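Local coordinates for protein cyclopenase asqI (Emericella nidulans, PDB 5YY3) that catalyses the zinc-dependent ring contraction of 4'-methoxycyclopenin to 4'-methoxyviridicatin in aspoquinolone biosynthesis, with release of methyl isocyanate, at residues His218-Glu226 against Trp394-Tyr402. Sequence-based numbering, arbitrary orientation.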
ATOM      1  N   HIS A 218      -5.842  13.148  29.272  1.00 25.26           N
ATOM      2  CA  HIS A 218      -5.313  13.389  27.943  1.00 26.29           C
ATOM      3  C   HIS A 218      -4.104  12.514  27.616  1.00 23.46           C
ATOM      4  O   HIS A 218      -3.968  12.055  26.484  1.00 27.00           O
ATOM      5  CB  HIS A 218      -4.970  14.863  27.774  1.00 23.90           C
ATOM      6  CG  HIS A 218      -6.175  15.724  27.617  1.00 26.33           C
ATOM      7  ND1 HIS A 218      -6.840  16.274  28.694  1.00 33.84           N
ATOM      8  CD2 HIS A 218      -6.877  16.080  26.516  1.00 28.94           C
ATOM      9  CE1 HIS A 218      -7.882  16.961  28.256  1.00 36.62           C
ATOM     10  NE2 HIS A 218      -7.924  16.864  26.940  1.00 41.02           N
ATOM     11  N   SER A 219      -3.231  12.277  28.589  1.00 22.92           N
ATOM     12  CA  SER A 219      -2.084  11.397  28.341  1.00 26.00           C
ATOM     13  C   SER A 219      -2.516   9.951  28.151  1.00 26.68           C
ATOM     14  O   SER A 219      -1.916   9.194  27.396  1.00 20.58           O
ATOM     15  CB  SER A 219      -1.074  11.462  29.480  1.00 23.20           C
ATOM     16  OG  SER A 219      -0.037  10.523  29.247  1.00 29.37           O
ATOM     17  N   GLN A 220      -3.569   9.576  28.856  1.00 25.43           N
ATOM     18  CA  GLN A 220      -4.046   8.215  28.814  1.00 23.41           C
ATOM     19  C   GLN A 220      -4.775   7.985  27.464  1.00 28.87           C
ATOM     20  O   GLN A 220      -4.620   6.920  26.844  1.00 23.94           O
ATOM     21  CB  GLN A 220      -4.913   7.970  30.059  1.00 28.88           C
ATOM     22  CG  GLN A 220      -5.274   6.562  30.434  1.00 35.35           C
ATOM     23  CD  GLN A 220      -4.117   5.656  30.847  1.00 25.32           C
ATOM     24  OE1 GLN A 220      -4.320   4.455  30.984  1.00 29.42           O
ATOM     25  NE2 GLN A 220      -2.923   6.202  31.034  1.00 20.35           N
ATOM     26  N   MET A 221      -5.503   8.979  26.945  1.00 24.14           N
ATOM     27  CA  MET A 221      -6.120   8.738  25.636  1.00 27.80           C
ATOM     28  C   MET A 221      -5.071   8.762  24.499  1.00 23.82           C
ATOM     29  O   MET A 221      -5.202   8.013  23.537  1.00 21.22           O
ATOM     30  CB  MET A 221      -7.302   9.703  25.327  1.00 23.03           C
ATOM     31  CG  MET A 221      -7.210  11.160  25.679  1.00 30.86           C
ATOM     32  SD  MET A 221      -8.886  11.922  25.682  1.00 36.22           S
ATOM     33  CE  MET A 221      -9.699  10.771  26.781  1.00 35.27           C
ATOM     34  N   VAL A 222      -4.016   9.558  24.629  1.00 22.62           N
ATOM     35  CA  VAL A 222      -2.896   9.505  23.682  1.00 20.73           C
ATOM     36  C   VAL A 222      -2.186   8.126  23.670  1.00 23.13           C
ATOM     37  O   VAL A 222      -1.900   7.577  22.594  1.00 22.38           O
ATOM     38  CB  VAL A 222      -1.878  10.622  24.001  1.00 20.66           C
ATOM     39  CG1 VAL A 222      -0.507  10.358  23.346  1.00 18.53           C
ATOM     40  CG2 VAL A 222      -2.455  11.972  23.568  1.00 20.50           C
ATOM     41  N   ALA A 223      -1.900   7.563  24.844  1.00 20.34           N
ATOM     42  CA  ALA A 223      -1.290   6.229  24.903  1.00 23.79           C
ATOM     43  C   ALA A 223      -2.164   5.177  24.201  1.00 17.27           C
ATOM     44  O   ALA A 223      -1.675   4.330  23.466  1.00 18.85           O
ATOM     45  CB  ALA A 223      -1.033   5.824  26.354  1.00 23.36           C
ATOM     46  N   ARG A 224      -3.468   5.243  24.417  1.00 18.49           N
ATOM     47  CA  ARG A 224      -4.388   4.346  23.741  1.00 15.07           C
ATOM     48  C   ARG A 224      -4.458   4.590  22.211  1.00 17.24           C
ATOM     49  O   ARG A 224      -4.413   3.640  21.415  1.00 17.39           O
ATOM     50  CB  ARG A 224      -5.777   4.473  24.367  1.00 16.66           C
ATOM     51  CG  ARG A 224      -5.879   3.888  25.781  1.00 21.30           C
ATOM     52  CD  ARG A 224      -7.313   3.966  26.280  1.00 21.46           C
ATOM     53  NE  ARG A 224      -7.482   3.379  27.605  1.00 22.68           N
ATOM     54  CZ  ARG A 224      -7.830   2.115  27.817  1.00 20.74           C
ATOM     55  NH1 ARG A 224      -8.030   1.301  26.786  1.00 23.39           N
ATOM     56  NH2 ARG A 224      -7.957   1.653  29.051  1.00 23.41           N
ATOM     57  N   TYR A 225      -4.582   5.855  21.806  1.00 18.22           N
ATOM     58  CA  TYR A 225      -4.587   6.212  20.393  1.00 17.90           C
ATOM     59  C   TYR A 225      -3.317   5.765  19.672  1.00 20.36           C
ATOM     60  O   TYR A 225      -3.363   5.260  18.542  1.00 19.78           O
ATOM     61  CB  TYR A 225      -4.730   7.714  20.226  1.00 20.25           C
ATOM     62  CG  TYR A 225      -4.899   8.160  18.779  1.00 24.47           C
ATOM     63  CD1 TYR A 225      -5.999   7.748  18.033  1.00 21.13           C
ATOM     64  CD2 TYR A 225      -3.963   8.999  18.165  1.00 21.25           C
ATOM     65  CE1 TYR A 225      -6.179   8.169  16.715  1.00 20.59           C
ATOM     66  CE2 TYR A 225      -4.133   9.432  16.840  1.00 18.04           C
ATOM     67  CZ  TYR A 225      -5.247   9.000  16.124  1.00 20.78           C
ATOM     68  OH  TYR A 225      -5.463   9.406  14.821  1.00 23.95           O
ATOM     69  N   GLU A 226      -2.182   5.966  20.326  1.00 21.09           N
ATOM     70  CA  GLU A 226      -0.913   5.619  19.720  1.00 22.63           C
ATOM     71  C   GLU A 226      -0.777   4.111  19.657  1.00 21.04           C
ATOM     72  O   GLU A 226      -0.312   3.570  18.660  1.00 24.88           O
ATOM     73  CB  GLU A 226       0.240   6.244  20.497  1.00 21.97           C
ATOM     74  CG  GLU A 226       0.423   7.718  20.172  1.00 24.02           C
ATOM     75  CD  GLU A 226       1.847   8.185  20.393  1.00 26.96           C
ATOM     76  OE1 GLU A 226       2.351   8.064  21.530  1.00 36.40           O
ATOM     77  OE2 GLU A 226       2.470   8.678  19.431  1.00 25.28           O
ATOM     78  N   TRP A 394      -5.336  15.289  18.295  1.00 23.62           N
ATOM     79  CA  TRP A 394      -4.520  14.232  18.873  1.00 21.82           C
ATOM     80  C   TRP A 394      -3.090  14.701  18.868  1.00 20.85           C
ATOM     81  O   TRP A 394      -2.323  14.356  19.765  1.00 25.00           O
ATOM     82  CB  TRP A 394      -4.710  12.900  18.121  1.00 22.18           C
ATOM     83  CG  TRP A 394      -6.048  12.333  18.460  1.00 17.70           C
ATOM     84  CD1 TRP A 394      -7.207  12.500  17.766  1.00 21.02           C
ATOM     85  CD2 TRP A 394      -6.390  11.595  19.643  1.00 18.14           C
ATOM     86  NE1 TRP A 394      -8.247  11.875  18.420  1.00 20.78           N
ATOM     87  CE2 TRP A 394      -7.767  11.311  19.576  1.00 19.83           C
ATOM     88  CE3 TRP A 394      -5.657  11.127  20.742  1.00 19.90           C
ATOM     89  CZ2 TRP A 394      -8.428  10.585  20.567  1.00 17.19           C
ATOM     90  CZ3 TRP A 394      -6.308  10.406  21.717  1.00 17.02           C
ATOM     91  CH2 TRP A 394      -7.683  10.134  21.621  1.00 20.14           C
ATOM     92  N   ARG A 395      -2.739  15.543  17.900  1.00 20.59           N
ATOM     93  CA  ARG A 395      -1.388  16.096  17.882  1.00 23.11           C
ATOM     94  C   ARG A 395      -1.240  17.125  19.015  1.00 21.51           C
ATOM     95  O   ARG A 395      -0.182  17.221  19.641  1.00 19.72           O
ATOM     96  CB  ARG A 395      -1.055  16.703  16.510  1.00 21.28           C
ATOM     97  CG  ARG A 395      -1.138  15.678  15.354  1.00 21.57           C
ATOM     98  CD  ARG A 395      -0.405  16.167  14.084  1.00 20.02           C
ATOM     99  NE  ARG A 395       0.872  16.725  14.488  1.00 24.40           N
ATOM    100  CZ  ARG A 395       1.645  17.480  13.722  1.00 30.83           C
ATOM    101  NH1 ARG A 395       1.282  17.750  12.466  1.00 28.40           N
ATOM    102  NH2 ARG A 395       2.784  17.959  14.224  1.00 26.50           N
ATOM    103  N   TRP A 396      -2.307  17.866  19.306  1.00 19.03           N
ATOM    104  CA  TRP A 396      -2.281  18.752  20.462  1.00 18.37           C
ATOM    105  C   TRP A 396      -2.274  17.951  21.781  1.00 23.01           C
ATOM    106  O   TRP A 396      -1.484  18.255  22.685  1.00 23.66           O
ATOM    107  CB  TRP A 396      -3.463  19.732  20.432  1.00 20.40           C
ATOM    108  CG  TRP A 396      -3.412  20.744  21.559  1.00 22.27           C
ATOM    109  CD1 TRP A 396      -4.180  20.750  22.682  1.00 22.29           C
ATOM    110  CD2 TRP A 396      -2.536  21.879  21.665  1.00 19.65           C
ATOM    111  NE1 TRP A 396      -3.843  21.818  23.483  1.00 24.44           N
ATOM    112  CE2 TRP A 396      -2.831  22.530  22.879  1.00 21.74           C
ATOM    113  CE3 TRP A 396      -1.516  22.402  20.861  1.00 16.96           C
ATOM    114  CZ2 TRP A 396      -2.163  23.678  23.308  1.00 23.40           C
ATOM    115  CZ3 TRP A 396      -0.853  23.545  21.279  1.00 22.16           C
ATOM    116  CH2 TRP A 396      -1.181  24.173  22.494  1.00 19.85           C
ATOM    117  N   TYR A 397      -3.132  16.935  21.900  1.00 19.94           N
ATOM    118  CA  TYR A 397      -3.135  16.104  23.117  1.00 20.12           C
ATOM    119  C   TYR A 397      -1.748  15.510  23.381  1.00 20.64           C
ATOM    120  O   TYR A 397      -1.312  15.439  24.529  1.00 20.95           O
ATOM    121  CB  TYR A 397      -4.156  14.967  23.032  1.00 19.17           C
ATOM    122  CG  TYR A 397      -5.607  15.368  22.802  1.00 21.66           C
ATOM    123  CD1 TYR A 397      -6.088  16.627  23.162  1.00 25.20           C
ATOM    124  CD2 TYR A 397      -6.493  14.473  22.210  1.00 20.10           C
ATOM    125  CE1 TYR A 397      -7.432  16.975  22.943  1.00 24.61           C
ATOM    126  CE2 TYR A 397      -7.827  14.811  21.986  1.00 23.23           C
ATOM    127  CZ  TYR A 397      -8.291  16.061  22.355  1.00 23.96           C
ATOM    128  OH  TYR A 397      -9.613  16.381  22.125  1.00 25.87           O
ATOM    129  N   LYS A 398      -1.035  15.098  22.335  1.00 22.31           N
ATOM    130  CA  LYS A 398       0.296  14.543  22.588  1.00 19.39           C
ATOM    131  C   LYS A 398       1.271  15.651  23.000  1.00 22.85           C
ATOM    132  O   LYS A 398       2.220  15.392  23.740  1.00 24.17           O
ATOM    133  CB  LYS A 398       0.849  13.771  21.384  1.00 19.50           C
ATOM    134  CG  LYS A 398       2.176  13.073  21.725  1.00 21.28           C
ATOM    135  CD  LYS A 398       2.548  11.982  20.739  1.00 26.27           C
ATOM    136  CE  LYS A 398       3.993  11.521  20.943  1.00 22.59           C
ATOM    137  NZ  LYS A 398       4.434  10.536  19.887  1.00 30.28           N
ATOM    138  N   HIS A 399       1.024  16.886  22.555  1.00 22.03           N
ATOM    139  CA  HIS A 399       1.801  18.030  23.049  1.00 21.32           C
ATOM    140  C   HIS A 399       1.555  18.250  24.532  1.00 21.29           C
ATOM    141  O   HIS A 399       2.504  18.408  25.287  1.00 22.28           O
ATOM    142  CB  HIS A 399       1.469  19.312  22.287  1.00 20.36           C
ATOM    143  CG  HIS A 399       2.168  20.527  22.820  1.00 21.88           C
ATOM    144  ND1 HIS A 399       3.540  20.608  22.945  1.00 23.18           N
ATOM    145  CD2 HIS A 399       1.683  21.719  23.245  1.00 18.95           C
ATOM    146  CE1 HIS A 399       3.871  21.790  23.427  1.00 18.56           C
ATOM    147  NE2 HIS A 399       2.764  22.484  23.616  1.00 19.42           N
ATOM    148  N   LEU A 400       0.288  18.287  24.944  1.00 18.99           N
ATOM    149  CA  LEU A 400      -0.044  18.301  26.376  1.00 22.06           C
ATOM    150  C   LEU A 400       0.711  17.201  27.123  1.00 23.80           C
ATOM    151  O   LEU A 400       1.284  17.442  28.190  1.00 20.48           O
ATOM    152  CB  LEU A 400      -1.556  18.126  26.598  1.00 21.56           C
ATOM    153  CG  LEU A 400      -2.416  19.221  25.973  1.00 20.78           C
ATOM    154  CD1 LEU A 400      -3.887  18.931  26.194  1.00 23.68           C
ATOM    155  CD2 LEU A 400      -2.032  20.575  26.564  1.00 17.46           C
ATOM    156  N   GLN A 401       0.721  15.992  26.552  1.00 24.52           N
ATOM    157  CA  GLN A 401       1.401  14.867  27.196  1.00 24.77           C
ATOM    158  C   GLN A 401       2.891  15.166  27.420  1.00 26.48           C
ATOM    159  O   GLN A 401       3.497  14.672  28.384  1.00 28.93           O
ATOM    160  CB  GLN A 401       1.249  13.592  26.367  1.00 21.57           C
ATOM    161  CG  GLN A 401       1.730  12.332  27.079  1.00 23.48           C
ATOM    162  CD  GLN A 401       1.965  11.168  26.120  1.00 26.29           C
ATOM    163  OE1 GLN A 401       2.756  11.276  25.170  1.00 25.25           O
ATOM    164  NE2 GLN A 401       1.280  10.046  26.364  1.00 21.36           N
ATOM    165  N   TYR A 402       3.475  15.981  26.543  1.00 22.65           N
ATOM    166  CA  TYR A 402       4.899  16.322  26.647  1.00 22.64           C
ATOM    167  C   TYR A 402       5.209  17.030  27.970  1.00 24.91           C
ATOM    168  O   TYR A 402       6.230  16.752  28.613  1.00 25.37           O
ATOM    169  CB  TYR A 402       5.335  17.184  25.450  1.00 22.79           C
ATOM    170  CG  TYR A 402       6.776  17.633  25.497  1.00 22.98           C
ATOM    171  CD1 TYR A 402       7.796  16.725  25.733  1.00 23.91           C
ATOM    172  CD2 TYR A 402       7.119  18.967  25.281  1.00 25.33           C
ATOM    173  CE1 TYR A 402       9.124  17.123  25.786  1.00 22.38           C
ATOM    174  CE2 TYR A 402       8.448  19.386  25.320  1.00 25.46           C
ATOM    175  CZ  TYR A 402       9.447  18.458  25.574  1.00 27.04           C
ATOM    176  OH  TYR A 402      10.770  18.851  25.610  1.00 23.97           O
TER
HETATM  177  O   HOH W   1       2.016   7.579  24.830  1.00 29.45           O
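In the helical core of the hemocyanin-like domain, beside the zinc site, His218 meets Tyr397 where helices 210-231 and 391-410 cross, their axes 8.6 Å apart here with N-to-C directions at 122°. His218 is a zinc ligand together with His186 and His190. Its imidazole turns an edge toward the Tyr397 face in an offset edge-to-face pair, His218 CD2 standing 3.5 Å from Tyr397 CD1, while Leu400 CD1 lies over one imidazole face, toward its rim. His218 ND1 bonds back to Phe214 O, which probably helps fix the ring's rotation. The thioether of Met221 makes a Met-aromatic contact with Tyr397, SD lying 5.3 Å from the ring centroid.

At the middle of the crossing Val222 enters as a knob into a hole formed by Trp394, Tyr397, Lys398 and Gln401. CG1, anti to the backbone N (chi1 162°), faces the Gln401 amide; CG2 presses on Tyr397 CB at 3.5 Å. Farther along, the Tyr225 ring stacks face to face on the five-membered ring of Trp394, centroids 4.1 Å apart and planes at 21°. Tyr397 CD2 lies over the other indole face, near its rim, and Trp394 NE1 reaches Pro388 O.

Polar bonds border this packing. Gln401 NE2 donates to Ser219 OG at 3.2 Å, close to its own amide plane, and more weakly to Ser219 O; it also donates to a water that bonds weakly to Glu226 OE1. Extended Lys398 brings NZ within 2.7 Å of Glu226 OE2, on the syn side of the carboxylate but tilted somewhat out of its plane, and NZ bonds Val237 O as well. Pairing these buried charges probably offsets much of their desolvation cost, while Tyr397, Leu400 and the bond to Phe214 O probably help hold the His218 imidazole in the orientation it uses as a zinc ligand.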